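Local coordinates for glycoside hydrolase family 61 (Trichoderma reesei QM6a, PDB 5O2X), which is a copper-dependent lytic polysaccharide monooxygenase of Auxiliary Activity family 9, which probably cleaves cellulose chains by oxidation, at residues E158-H163 with A171-Q176; K113-G118 with W140-P145; T107-F112 with N152-H157; I54-N59 with P175-I180. All blocks are in the same frame, centred on the assembly; numbering follows the deposited sequence. Where two conformers were deposited one is given.

Contact 1: E158-H163 with A171-Q176. With SO4 (sulfate ion), chain T.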
# COMPACT_ATOMS: atom_id res chain seq x y z
N GLU A 158 0.57 1.40 -1.42
CA GLU A 158 1.63 2.36 -1.70
C GLU A 158 1.11 3.45 -2.63
O GLU A 158 0.50 3.20 -3.66
CB GLU A 158 2.78 1.62 -2.38
CG GLU A 158 4.00 2.44 -2.73
CD GLU A 158 5.08 1.57 -3.35
OE1 GLU A 158 4.71 0.65 -4.13
OE2 GLU A 158 6.27 1.75 -3.02
N ILE A 159 1.45 4.70 -2.28
CA ILE A 159 1.36 5.84 -3.18
C ILE A 159 2.77 6.13 -3.65
O ILE A 159 3.72 6.08 -2.87
CB ILE A 159 0.80 7.11 -2.47
CG1 ILE A 159 -0.56 6.87 -1.81
CG2 ILE A 159 0.69 8.24 -3.48
CD1 ILE A 159 -1.04 8.04 -1.00
N ILE A 160 2.92 6.45 -4.94
CA ILE A 160 4.20 6.94 -5.46
C ILE A 160 3.94 8.39 -5.88
O ILE A 160 2.90 8.72 -6.50
CB ILE A 160 4.71 6.08 -6.61
CG1 ILE A 160 4.81 4.60 -6.20
CG2 ILE A 160 6.08 6.60 -7.06
CD1 ILE A 160 5.20 3.67 -7.28
N ALA A 161 4.81 9.31 -5.47
CA ALA A 161 4.73 10.69 -5.86
C ALA A 161 5.75 10.96 -6.95
O ALA A 161 6.93 10.61 -6.81
CB ALA A 161 4.99 11.59 -4.69
N LEU A 162 5.28 11.64 -8.02
CA LEU A 162 6.06 11.83 -9.22
C LEU A 162 6.40 13.29 -9.52
O LEU A 162 6.95 13.57 -10.59
CB LEU A 162 5.36 11.20 -10.42
CG LEU A 162 5.13 9.70 -10.34
CD1 LEU A 162 4.34 9.26 -11.57
CD2 LEU A 162 6.43 8.91 -10.20
N HIS A 163 6.05 14.22 -8.64
CA HIS A 163 6.32 15.63 -8.92
C HIS A 163 7.79 15.96 -9.12
O HIS A 163 8.13 16.91 -9.82
CB HIS A 163 5.73 16.50 -7.81
CG HIS A 163 6.23 16.14 -6.46
ND1 HIS A 163 5.96 14.92 -5.87
CD2 HIS A 163 7.05 16.82 -5.62
CE1 HIS A 163 6.58 14.89 -4.70
NE2 HIS A 163 7.24 16.03 -4.52
N ALA A 171 11.71 10.09 -7.70
CA ALA A 171 10.43 9.49 -7.30
C ALA A 171 10.41 9.29 -5.80
O ALA A 171 11.46 9.06 -5.18
CB ALA A 171 10.23 8.16 -8.01
N GLN A 172 9.21 9.32 -5.22
CA GLN A 172 9.05 9.13 -3.78
C GLN A 172 8.02 8.07 -3.52
O GLN A 172 6.87 8.18 -3.94
CB GLN A 172 8.58 10.43 -3.12
CG GLN A 172 9.57 11.57 -3.24
CD GLN A 172 9.00 12.90 -2.77
OE1 GLN A 172 7.86 12.97 -2.32
NE2 GLN A 172 9.79 13.95 -2.89
N ASN A 173 8.42 6.98 -2.84
CA ASN A 173 7.51 5.86 -2.60
C ASN A 173 7.06 5.90 -1.14
O ASN A 173 7.88 6.07 -0.23
CB ASN A 173 8.17 4.53 -2.88
CG ASN A 173 8.45 4.31 -4.34
OD1 ASN A 173 9.06 5.14 -5.01
ND2 ASN A 173 8.01 3.17 -4.85
N TYR A 174 5.76 5.63 -0.93
CA TYR A 174 5.17 5.67 0.41
C TYR A 174 4.48 4.35 0.70
O TYR A 174 3.22 4.27 0.76
CB TYR A 174 4.18 6.84 0.51
CG TYR A 174 4.82 8.21 0.29
CD1 TYR A 174 5.02 8.72 -0.97
CD2 TYR A 174 5.19 9.01 1.37
CE1 TYR A 174 5.55 9.98 -1.17
CE2 TYR A 174 5.73 10.28 1.21
CZ TYR A 174 5.87 10.78 -0.08
OH TYR A 174 6.42 12.04 -0.21
N PRO A 175 5.24 3.26 0.91
CA PRO A 175 4.61 1.96 1.23
C PRO A 175 4.14 1.92 2.67
O PRO A 175 4.77 2.48 3.58
CB PRO A 175 5.77 0.96 0.99
CG PRO A 175 7.01 1.79 1.29
CD PRO A 175 6.69 3.16 0.75
N GLN A 176 3.05 1.16 2.86
CA GLN A 176 2.44 0.95 4.18
C GLN A 176 1.96 -0.50 4.21
O GLN A 176 1.14 -0.90 3.38
CB GLN A 176 1.24 1.90 4.34
CG GLN A 176 1.57 3.39 4.28
CD GLN A 176 2.08 3.91 5.59
OE1 GLN A 176 1.32 4.45 6.41
NE2 GLN A 176 3.38 3.74 5.83
S SO4 T . 8.83 17.99 -1.83
O1 SO4 T . 8.42 19.09 -2.73
O2 SO4 T . 10.06 18.49 -1.19
O3 SO4 T . 7.72 17.68 -0.89
O4 SO4 T . 9.06 16.80 -2.58
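Gln172 and His163 reach out beyond the paired strands and hold one sulfate oxygen between them. Gln172 is extended beyond CG, which carries its amide level with the imidazole; ring and amide planes stand 87° apart, and Gln172 OE1 meets the ring edge at His163 CE1, 3.3 Å away. The ion, probably from the crystallisation liquor, takes nearly straight bonds through O4 from His163 NE2 (2.8 Å) and Gln172 NE2 (3.0 Å). His163 puts CG between its backbone N and carbonyl carbon (chi1 57°), swinging the ring toward Gln172. The other end of the same amide is used inward: Tyr174 OH donates to Gln172 OE1 at 2.7 Å, coming from above the carbonyl plane. Tyr174 belongs to the copper site, so Gln172 lies in the second shell and probably helps to position the phenol oxygen. A leucine in its place would probably leave the Tyr174 hydroxyl without this acceptor and the sulfate without one of its donors. Ala161 suits its place by being small: its CB lies at the Tyr174 ring edge, 3.9 Å from CE1. On the opposite sheet face Asn173 ND2 bonds Glu158 OE2 (2.9 Å), meeting it from 60° above the carboxylate plane, while Ile160 runs alongside the amide. Tyr199 and Arg156 hold Glu158 OE1, and Tyr49 holds Asn173 OD1, so both buried polar ends are matched. The strands form an antiparallel beta hairpin, 151-161 with 172-183; strand 90-96 pairs with the far edge of 151-161, Trp79 of strand 74-80 touches Ile159 and Tyr174, and helix 53-56 touches Glu158 and Asn173.

Contact 2: K113-G118 with W140-P145. With MAN (alpha-D-mannopyranose), chain I.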
# COMPACT_ATOMS: atom_id res chain seq x y z
N LYS A 113 0.56 -8.21 -7.23
CA LYS A 113 -0.19 -6.95 -7.31
C LYS A 113 -1.67 -7.21 -7.49
O LYS A 113 -2.08 -7.89 -8.45
CB LYS A 113 0.36 -6.12 -8.47
CG LYS A 113 -0.24 -4.72 -8.52
CD LYS A 113 0.22 -3.90 -9.71
CE LYS A 113 1.62 -3.33 -9.52
NZ LYS A 113 2.14 -2.82 -10.83
N ILE A 114 -2.47 -6.67 -6.58
CA ILE A 114 -3.92 -6.82 -6.66
C ILE A 114 -4.66 -5.60 -7.19
O ILE A 114 -5.81 -5.77 -7.61
CB ILE A 114 -4.53 -7.32 -5.32
CG1 ILE A 114 -4.36 -6.34 -4.18
CG2 ILE A 114 -4.00 -8.71 -5.00
CD1 ILE A 114 -5.22 -6.68 -2.96
N ASP A 115 -4.04 -4.43 -7.23
CA ASP A 115 -4.62 -3.30 -7.96
C ASP A 115 -3.52 -2.35 -8.31
O ASP A 115 -2.37 -2.43 -7.84
CB ASP A 115 -5.82 -2.62 -7.24
CG ASP A 115 -5.48 -1.57 -6.22
OD1 ASP A 115 -4.33 -1.56 -5.75
OD2 ASP A 115 -6.38 -0.77 -5.88
N GLY A 116 -3.84 -1.41 -9.22
CA GLY A 116 -2.88 -0.40 -9.61
C GLY A 116 -3.51 0.56 -10.58
O GLY A 116 -4.01 0.15 -11.64
N VAL A 117 -3.50 1.85 -10.21
CA VAL A 117 -4.03 2.92 -11.06
C VAL A 117 -2.97 3.97 -11.22
O VAL A 117 -2.30 4.36 -10.23
CB VAL A 117 -5.31 3.52 -10.44
CG1 VAL A 117 -5.86 4.68 -11.27
CG2 VAL A 117 -6.39 2.45 -10.30
N GLY A 118 -2.80 4.45 -12.45
CA GLY A 118 -1.79 5.41 -12.76
C GLY A 118 -2.34 6.74 -13.23
O GLY A 118 -3.00 7.47 -12.47
N TRP A 140 -8.44 5.39 -0.23
CA TRP A 140 -8.33 4.45 -1.37
C TRP A 140 -8.99 3.18 -0.93
O TRP A 140 -8.82 2.76 0.23
CB TRP A 140 -6.88 4.20 -1.75
CG TRP A 140 -6.73 3.43 -3.02
CD1 TRP A 140 -6.43 2.09 -3.17
CD2 TRP A 140 -6.95 3.93 -4.34
NE1 TRP A 140 -6.43 1.75 -4.49
CE2 TRP A 140 -6.75 2.85 -5.24
CE3 TRP A 140 -7.29 5.19 -4.85
CZ2 TRP A 140 -6.87 3.00 -6.64
CZ3 TRP A 140 -7.39 5.33 -6.21
CH2 TRP A 140 -7.21 4.26 -7.09
N VAL A 141 -9.72 2.51 -1.85
CA VAL A 141 -10.39 1.24 -1.58
C VAL A 141 -9.78 0.15 -2.43
O VAL A 141 -9.65 0.31 -3.64
CB VAL A 141 -11.90 1.36 -1.88
CG1 VAL A 141 -12.61 0.02 -1.67
CG2 VAL A 141 -12.50 2.42 -0.97
N VAL A 142 -9.42 -0.98 -1.78
CA VAL A 142 -8.97 -2.20 -2.50
C VAL A 142 -9.89 -3.33 -2.10
O VAL A 142 -10.35 -3.39 -0.97
CB VAL A 142 -7.46 -2.49 -2.21
CG1 VAL A 142 -7.26 -3.03 -0.81
CG2 VAL A 142 -6.85 -3.41 -3.26
N LYS A 143 -10.08 -4.26 -3.02
CA LYS A 143 -10.85 -5.47 -2.76
C LYS A 143 -9.94 -6.68 -2.65
O LYS A 143 -9.11 -6.93 -3.54
CB LYS A 143 -11.90 -5.66 -3.85
CG LYS A 143 -12.67 -6.96 -3.68
CD LYS A 143 -13.83 -7.06 -4.66
CE LYS A 143 -14.27 -8.50 -4.89
NZ LYS A 143 -15.33 -8.63 -5.95
N ILE A 144 -10.08 -7.42 -1.55
CA ILE A 144 -9.37 -8.70 -1.45
C ILE A 144 -10.06 -9.68 -2.44
O ILE A 144 -11.28 -9.85 -2.38
CB ILE A 144 -9.44 -9.23 -0.04
CG1 ILE A 144 -8.80 -8.24 0.94
CG2 ILE A 144 -8.78 -10.59 0.04
CD1 ILE A 144 -7.38 -7.82 0.64
N PRO A 145 -9.33 -10.27 -3.38
CA PRO A 145 -9.98 -11.10 -4.43
C PRO A 145 -10.91 -12.14 -3.83
O PRO A 145 -10.57 -12.81 -2.85
CB PRO A 145 -8.78 -11.72 -5.14
CG PRO A 145 -7.70 -10.68 -5.03
CD PRO A 145 -7.88 -10.12 -3.63
C1 MAN I . -6.58 0.02 -13.88
C2 MAN I . -7.82 0.91 -13.99
C3 MAN I . -8.69 0.49 -15.20
C4 MAN I . -7.76 0.48 -16.43
C5 MAN I . -6.61 -0.49 -16.25
C6 MAN I . -5.68 -0.60 -17.46
O2 MAN I . -7.32 2.26 -14.11
O3 MAN I . -9.78 1.39 -15.40
O4 MAN I . -8.52 0.07 -17.58
O5 MAN I . -5.88 -0.07 -15.09
O6 MAN I . -4.80 0.53 -17.58
O HOH W 1 -9.06 -0.89 -6.10
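Ile114 is the main bump of this interface, and Val142, Ile144 and Pro145 form the hollow that takes it. Its CG1 branch lies between the backbone N and carbonyl carbon (chi1 64°), which directs CD1 to Val142 CG2 at 3.7 Å and leaves CG2 to rest on Pro145 CG at 4.2 Å. A branched side chain suits this place because it fills two directions at once. Val142 CG2 then acts as a bump of its own, pushing between Ile114 and the Asp115 carboxylate, whose CG is 3.7 Å away. Farther along, Val117 CG2 fits against the benzo edge of Trp140, 3.7 Å from CZ2, and sits against CZ2 and CH2 along that edge. The polar centre lies between these apolar contacts. Trp140 NE1 gives an in-plane N-H to the syn lone pair of Asp115 OD2 (2.9 Å, 160° at the hydrogen), and a water bridges the same oxygen to Val141 O, so two donors reach this buried oxygen. Asp115 OD1 also lies close to Asp92, so one of the two acids may well be protonated. Ile114 and Asp115 both face Asp92 in a classic beta bulge, which brings the two neighbouring side chains to the same interface. The contact packs the two sheets of the beta sandwich together: strand 110-121, paired with 90-96, lies across 139-143, an outermost strand whose sheet neighbour is 74-80.

Contact 3: T107-F112 with N152-H157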
# COMPACT_ATOMS: atom_id res chain seq x y z
N THR A 107 12.04 -9.89 4.31
CA THR A 107 12.90 -10.02 3.13
C THR A 107 12.59 -11.24 2.28
O THR A 107 13.12 -11.39 1.18
CB THR A 107 14.38 -10.04 3.52
OG1 THR A 107 14.69 -11.26 4.20
CG2 THR A 107 14.79 -8.85 4.31
N THR A 108 11.67 -12.09 2.75
CA THR A 108 11.23 -13.29 2.06
C THR A 108 9.88 -13.10 1.38
O THR A 108 9.43 -14.00 0.63
CB THR A 108 11.14 -14.51 3.02
OG1 THR A 108 10.05 -14.36 3.91
CG2 THR A 108 12.44 -14.76 3.75
N LEU A 109 9.20 -12.00 1.64
CA LEU A 109 7.83 -11.82 1.14
C LEU A 109 7.85 -11.64 -0.37
O LEU A 109 8.62 -10.84 -0.92
CB LEU A 109 7.18 -10.60 1.79
CG LEU A 109 6.89 -10.73 3.28
CD1 LEU A 109 6.53 -9.39 3.87
CD2 LEU A 109 5.77 -11.73 3.52
N GLU A 110 6.97 -12.38 -1.06
CA GLU A 110 6.87 -12.31 -2.51
C GLU A 110 5.49 -11.72 -2.85
O GLU A 110 4.44 -12.37 -2.71
CB GLU A 110 7.10 -13.69 -3.12
CG GLU A 110 8.52 -14.18 -2.88
CD GLU A 110 8.77 -15.57 -3.34
OE1 GLU A 110 7.90 -16.15 -4.00
OE2 GLU A 110 9.86 -16.09 -3.03
N PHE A 111 5.53 -10.48 -3.30
CA PHE A 111 4.35 -9.65 -3.48
C PHE A 111 3.74 -9.86 -4.86
O PHE A 111 4.42 -9.77 -5.88
CB PHE A 111 4.73 -8.19 -3.34
CG PHE A 111 5.14 -7.82 -1.95
CD1 PHE A 111 4.19 -7.60 -0.96
CD2 PHE A 111 6.49 -7.75 -1.60
CE1 PHE A 111 4.56 -7.30 0.35
CE2 PHE A 111 6.86 -7.48 -0.29
CZ PHE A 111 5.90 -7.23 0.68
N PHE A 112 2.42 -10.09 -4.88
CA PHE A 112 1.64 -10.07 -6.12
C PHE A 112 0.71 -8.85 -6.07
O PHE A 112 0.17 -8.49 -5.02
CB PHE A 112 0.89 -11.39 -6.37
CG PHE A 112 0.01 -11.86 -5.24
CD1 PHE A 112 0.52 -12.71 -4.24
CD2 PHE A 112 -1.33 -11.54 -5.18
CE1 PHE A 112 -0.28 -13.17 -3.24
CE2 PHE A 112 -2.14 -12.03 -4.18
CZ PHE A 112 -1.62 -12.85 -3.20
N ASN A 152 -2.47 -16.16 5.72
CA ASN A 152 -2.06 -14.89 6.32
C ASN A 152 -1.21 -14.15 5.30
O ASN A 152 -0.32 -14.75 4.68
CB ASN A 152 -1.27 -15.18 7.57
CG ASN A 152 -2.08 -15.92 8.57
OD1 ASN A 152 -3.24 -15.60 8.81
ND2 ASN A 152 -1.46 -16.89 9.20
N TYR A 153 -1.50 -12.86 5.11
CA TYR A 153 -0.85 -12.07 4.10
C TYR A 153 -0.46 -10.70 4.64
O TYR A 153 -1.21 -10.09 5.40
CB TYR A 153 -1.75 -11.80 2.90
CG TYR A 153 -2.23 -13.05 2.17
CD1 TYR A 153 -3.35 -13.76 2.60
CD2 TYR A 153 -1.59 -13.51 1.03
CE1 TYR A 153 -3.78 -14.94 1.96
CE2 TYR A 153 -2.01 -14.67 0.37
CZ TYR A 153 -3.13 -15.35 0.83
OH TYR A 153 -3.53 -16.49 0.15
N VAL A 154 0.69 -10.20 4.17
CA VAL A 154 1.00 -8.78 4.31
C VAL A 154 0.36 -8.08 3.10
O VAL A 154 0.61 -8.43 1.95
CB VAL A 154 2.49 -8.53 4.36
CG1 VAL A 154 2.79 -7.03 4.30
CG2 VAL A 154 3.08 -9.09 5.64
N LEU A 155 -0.44 -7.06 3.42
CA LEU A 155 -1.04 -6.14 2.45
C LEU A 155 -0.13 -4.91 2.40
O LEU A 155 0.04 -4.24 3.42
CB LEU A 155 -2.45 -5.81 2.91
CG LEU A 155 -3.20 -4.68 2.27
CD1 LEU A 155 -3.38 -4.94 0.82
CD2 LEU A 155 -4.53 -4.47 2.98
N ARG A 156 0.45 -4.66 1.25
CA ARG A 156 1.37 -3.55 1.02
C ARG A 156 0.69 -2.57 0.10
O ARG A 156 0.57 -2.81 -1.10
CB ARG A 156 2.69 -4.07 0.44
CG ARG A 156 3.74 -3.02 0.18
CD ARG A 156 4.95 -3.61 -0.54
NE ARG A 156 6.02 -2.65 -0.80
CZ ARG A 156 6.00 -1.72 -1.74
NH1 ARG A 156 4.98 -1.67 -2.59
NH2 ARG A 156 6.97 -0.82 -1.83
N HIS A 157 0.24 -1.45 0.70
CA HIS A 157 -0.41 -0.36 -0.03
C HIS A 157 0.61 0.74 -0.27
O HIS A 157 1.46 0.99 0.58
CB HIS A 157 -1.55 0.15 0.87
CG HIS A 157 -2.21 1.39 0.37
ND1 HIS A 157 -3.04 1.46 -0.71
CD2 HIS A 157 -2.12 2.68 0.80
CE1 HIS A 157 -3.46 2.71 -0.88
NE2 HIS A 157 -2.91 3.48 0.02
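The guanidinium of Arg156 is gripped by three oxygens, Ile55 O at NE, Ile54 O at NH2 and the Glu158 carboxylate at NH1, and its aliphatic stem lies over one face of Phe111. The segments belong to two strands of one sheet of the beta sandwich, 110-121 and 151-161, which strand 90-96 separates; the axes of their short segments approach to 8.7 Å at 61° to each other, so the contact is made by side chains reaching across the middle strand. Phe111 touches Ala95 of that middle strand. Arginine suits its place because its stem is apolar while its buried charge is met beyond the ring. It is extended from CG to NE, with CG anti to the backbone N (chi1 -179°), and this lays CD 4.0 Å from the Phe111 centroid, a CH-pi contact offset toward the rim. Arg156 CB adds to it, 3.7 Å from Phe111 CE1. The charged end is too distant for more than a weak cation-pi attraction. A serine at Phe111 would probably uncover the aliphatic stem of Arg156 and open a gap beside Val154 CG1. Leu109 extends this apolar patch, its CD1 reaching Val154 CG2 at 3.9 Å. Phe112 and Tyr153 meet at a distance from that patch, the side chains crossing at about a right angle; Ala149 and Gln189 hold the Tyr153 hydroxyl, while Phe112 CZ comes 4.0 Å from Tyr153 CE2.

Contact 4: I54-N59 with P175-I180. With NAG (2-acetamido-2-deoxy-beta-D-glucopyranose), chain B.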
# COMPACT_ATOMS: atom_id res chain seq x y z
N ILE A 54 12.38 -0.55 1.15
CA ILE A 54 11.26 -0.46 0.19
C ILE A 54 10.14 -1.43 0.53
O ILE A 54 9.01 -1.23 0.06
CB ILE A 54 11.77 -0.70 -1.25
CG1 ILE A 54 10.75 -0.27 -2.31
CG2 ILE A 54 12.18 -2.16 -1.48
CD1 ILE A 54 10.26 1.16 -2.22
N ILE A 55 10.42 -2.47 1.32
CA ILE A 55 9.41 -3.51 1.51
C ILE A 55 8.20 -2.97 2.25
O ILE A 55 7.07 -3.03 1.77
CB ILE A 55 10.04 -4.72 2.22
CG1 ILE A 55 11.24 -5.29 1.41
CG2 ILE A 55 8.99 -5.78 2.45
CD1 ILE A 55 12.10 -6.22 2.23
N CYS A 56 8.43 -2.42 3.45
CA CYS A 56 7.39 -1.91 4.34
C CYS A 56 7.77 -0.55 4.94
O CYS A 56 7.25 -0.16 6.00
CB CYS A 56 7.03 -2.92 5.42
SG CYS A 56 6.17 -4.39 4.79
N HIS A 57 8.62 0.20 4.25
CA HIS A 57 9.06 1.54 4.68
C HIS A 57 10.26 1.39 5.65
O HIS A 57 10.70 0.29 6.01
CB HIS A 57 7.94 2.44 5.17
CG HIS A 57 8.09 3.88 4.74
ND1 HIS A 57 9.25 4.60 4.98
CD2 HIS A 57 7.20 4.71 4.15
CE1 HIS A 57 9.04 5.82 4.52
NE2 HIS A 57 7.81 5.91 4.01
N LYS A 58 10.80 2.55 6.06
CA LYS A 58 12.10 2.58 6.72
C LYS A 58 12.13 1.77 8.01
O LYS A 58 11.32 1.92 8.91
CB LYS A 58 12.51 4.02 7.00
CG LYS A 58 12.83 4.77 5.74
CD LYS A 58 13.24 6.23 6.07
CE LYS A 58 13.52 7.03 4.83
NZ LYS A 58 13.95 8.40 5.20
N ASN A 59 13.14 0.89 8.08
CA ASN A 59 13.43 0.12 9.28
C ASN A 59 12.23 -0.68 9.74
O ASN A 59 12.13 -1.02 10.90
CB ASN A 59 13.96 1.02 10.41
CG ASN A 59 15.25 1.64 10.08
OD1 ASN A 59 15.90 1.29 9.11
ND2 ASN A 59 15.67 2.56 10.96
N PRO A 175 5.24 3.26 0.91
CA PRO A 175 4.61 1.96 1.23
C PRO A 175 4.14 1.92 2.67
O PRO A 175 4.77 2.48 3.58
CB PRO A 175 5.77 0.96 0.99
CG PRO A 175 7.01 1.79 1.29
CD PRO A 175 6.69 3.16 0.75
N GLN A 176 3.05 1.16 2.86
CA GLN A 176 2.44 0.95 4.18
C GLN A 176 1.96 -0.50 4.21
O GLN A 176 1.14 -0.90 3.38
CB GLN A 176 1.24 1.90 4.34
CG GLN A 176 1.57 3.39 4.28
CD GLN A 176 2.08 3.91 5.59
OE1 GLN A 176 1.32 4.45 6.41
NE2 GLN A 176 3.38 3.74 5.83
N CYS A 177 2.48 -1.26 5.17
CA CYS A 177 2.15 -2.68 5.28
C CYS A 177 1.21 -2.96 6.44
O CYS A 177 1.29 -2.33 7.52
CB CYS A 177 3.42 -3.50 5.52
SG CYS A 177 4.45 -3.56 4.03
N PHE A 178 0.35 -3.96 6.24
CA PHE A 178 -0.66 -4.38 7.20
C PHE A 178 -0.74 -5.91 7.22
O PHE A 178 -0.57 -6.54 6.18
CB PHE A 178 -2.05 -3.86 6.80
CG PHE A 178 -2.07 -2.35 6.68
CD1 PHE A 178 -2.28 -1.57 7.81
CD2 PHE A 178 -1.77 -1.73 5.49
CE1 PHE A 178 -2.16 -0.20 7.75
CE2 PHE A 178 -1.68 -0.33 5.43
CZ PHE A 178 -1.88 0.40 6.56
N ASN A 179 -1.03 -6.47 8.38
CA ASN A 179 -1.24 -7.92 8.48
C ASN A 179 -2.72 -8.27 8.39
O ASN A 179 -3.51 -7.76 9.19
CB ASN A 179 -0.73 -8.46 9.82
CG ASN A 179 0.75 -8.42 9.98
OD1 ASN A 179 1.53 -8.23 9.04
ND2 ASN A 179 1.16 -8.67 11.24
N ILE A 180 -3.06 -9.17 7.47
CA ILE A 180 -4.41 -9.69 7.38
C ILE A 180 -4.40 -11.23 7.45
O ILE A 180 -3.43 -11.88 7.04
CB ILE A 180 -5.17 -9.16 6.13
CG1 ILE A 180 -4.58 -9.65 4.83
CG2 ILE A 180 -5.27 -7.66 6.19
CD1 ILE A 180 -5.37 -9.27 3.60
C1 NAG B . 16.96 3.14 10.82
C2 NAG B . 17.02 4.52 11.47
C3 NAG B . 18.48 5.00 11.41
C4 NAG B . 19.44 4.00 11.99
C5 NAG B . 19.22 2.64 11.39
C6 NAG B . 20.06 1.51 12.03
C7 NAG B . 15.35 6.29 11.24
C8 NAG B . 14.66 7.25 10.31
N2 NAG B . 16.20 5.45 10.71
O3 NAG B . 18.59 6.25 12.13
O4 NAG B . 20.79 4.43 11.81
O5 NAG B . 17.86 2.27 11.51
O6 NAG B . 19.99 1.55 13.44
O7 NAG B . 15.11 6.30 12.44
O HOH W 2 4.61 -0.43 6.77
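Cys56 and Cys177 supply the covalent tie, their SG atoms 2.1 Å apart in a disulfide whose chi3 of -86° gives it a left-handed twist. In both residues SG stands anti to the carbonyl carbon, beside the backbone N, and the near-equal chi1 values, -69° for Cys56 and -71° for Cys177, make the two ends of the bridge similar. Polar bridging comes from a water beside the disulfide: it donates to Cys56 O and accepts from Cys177 N, each at 2.8 Å. The disulfide thus ties the short, weakly bonded helix 53-56 and the loop after it to strand 172-183 of the beta sandwich, parts far apart in sequence. Van der Waals contact centres on Pro175, whose compact ring packs against the helix end, CG 3.8 Å from Ile54 O. His57, which leaves the helix with positive phi, crosses Pro175 at about a right angle. Its ring edge faces the strand, with His57 CD2 3.3 Å from Pro175 O. Two hydrogen bonds restrain that ring: Lys58 N donates in the ring plane to His57 ND1 at 2.8 Å, and His57 NE2 bonds Gly42 O. Glycosylation follows at Asn59, part of an Asn-Ala-Thr sequon, where Asn59 ND2 is bonded covalently to NAG C1 of an N-acetylglucosamine.

In the fold
Contacts 1 and 4 share Pro175 and Gln176, so the hairpin of contact 1 runs straight into the disulfide-tied strand of contact 4, their centres about 13 Å apart. Contact 3 uses an earlier part of strand 151-161, its centre about 9 Å from that of contact 4, and Arg156 connects it both to the helix end at Ile54 and Ile55 and to Glu158 of contact 1. Contact 2 joins the second sheet to this one and meets contact 3 where Trp140 packs on His157. The copper lies beside contact 1, about 3 Å from the Tyr174 side chain, with position 1 and His86 completing the site; the His57 side chain of contact 4 is about 10 Å from the metal.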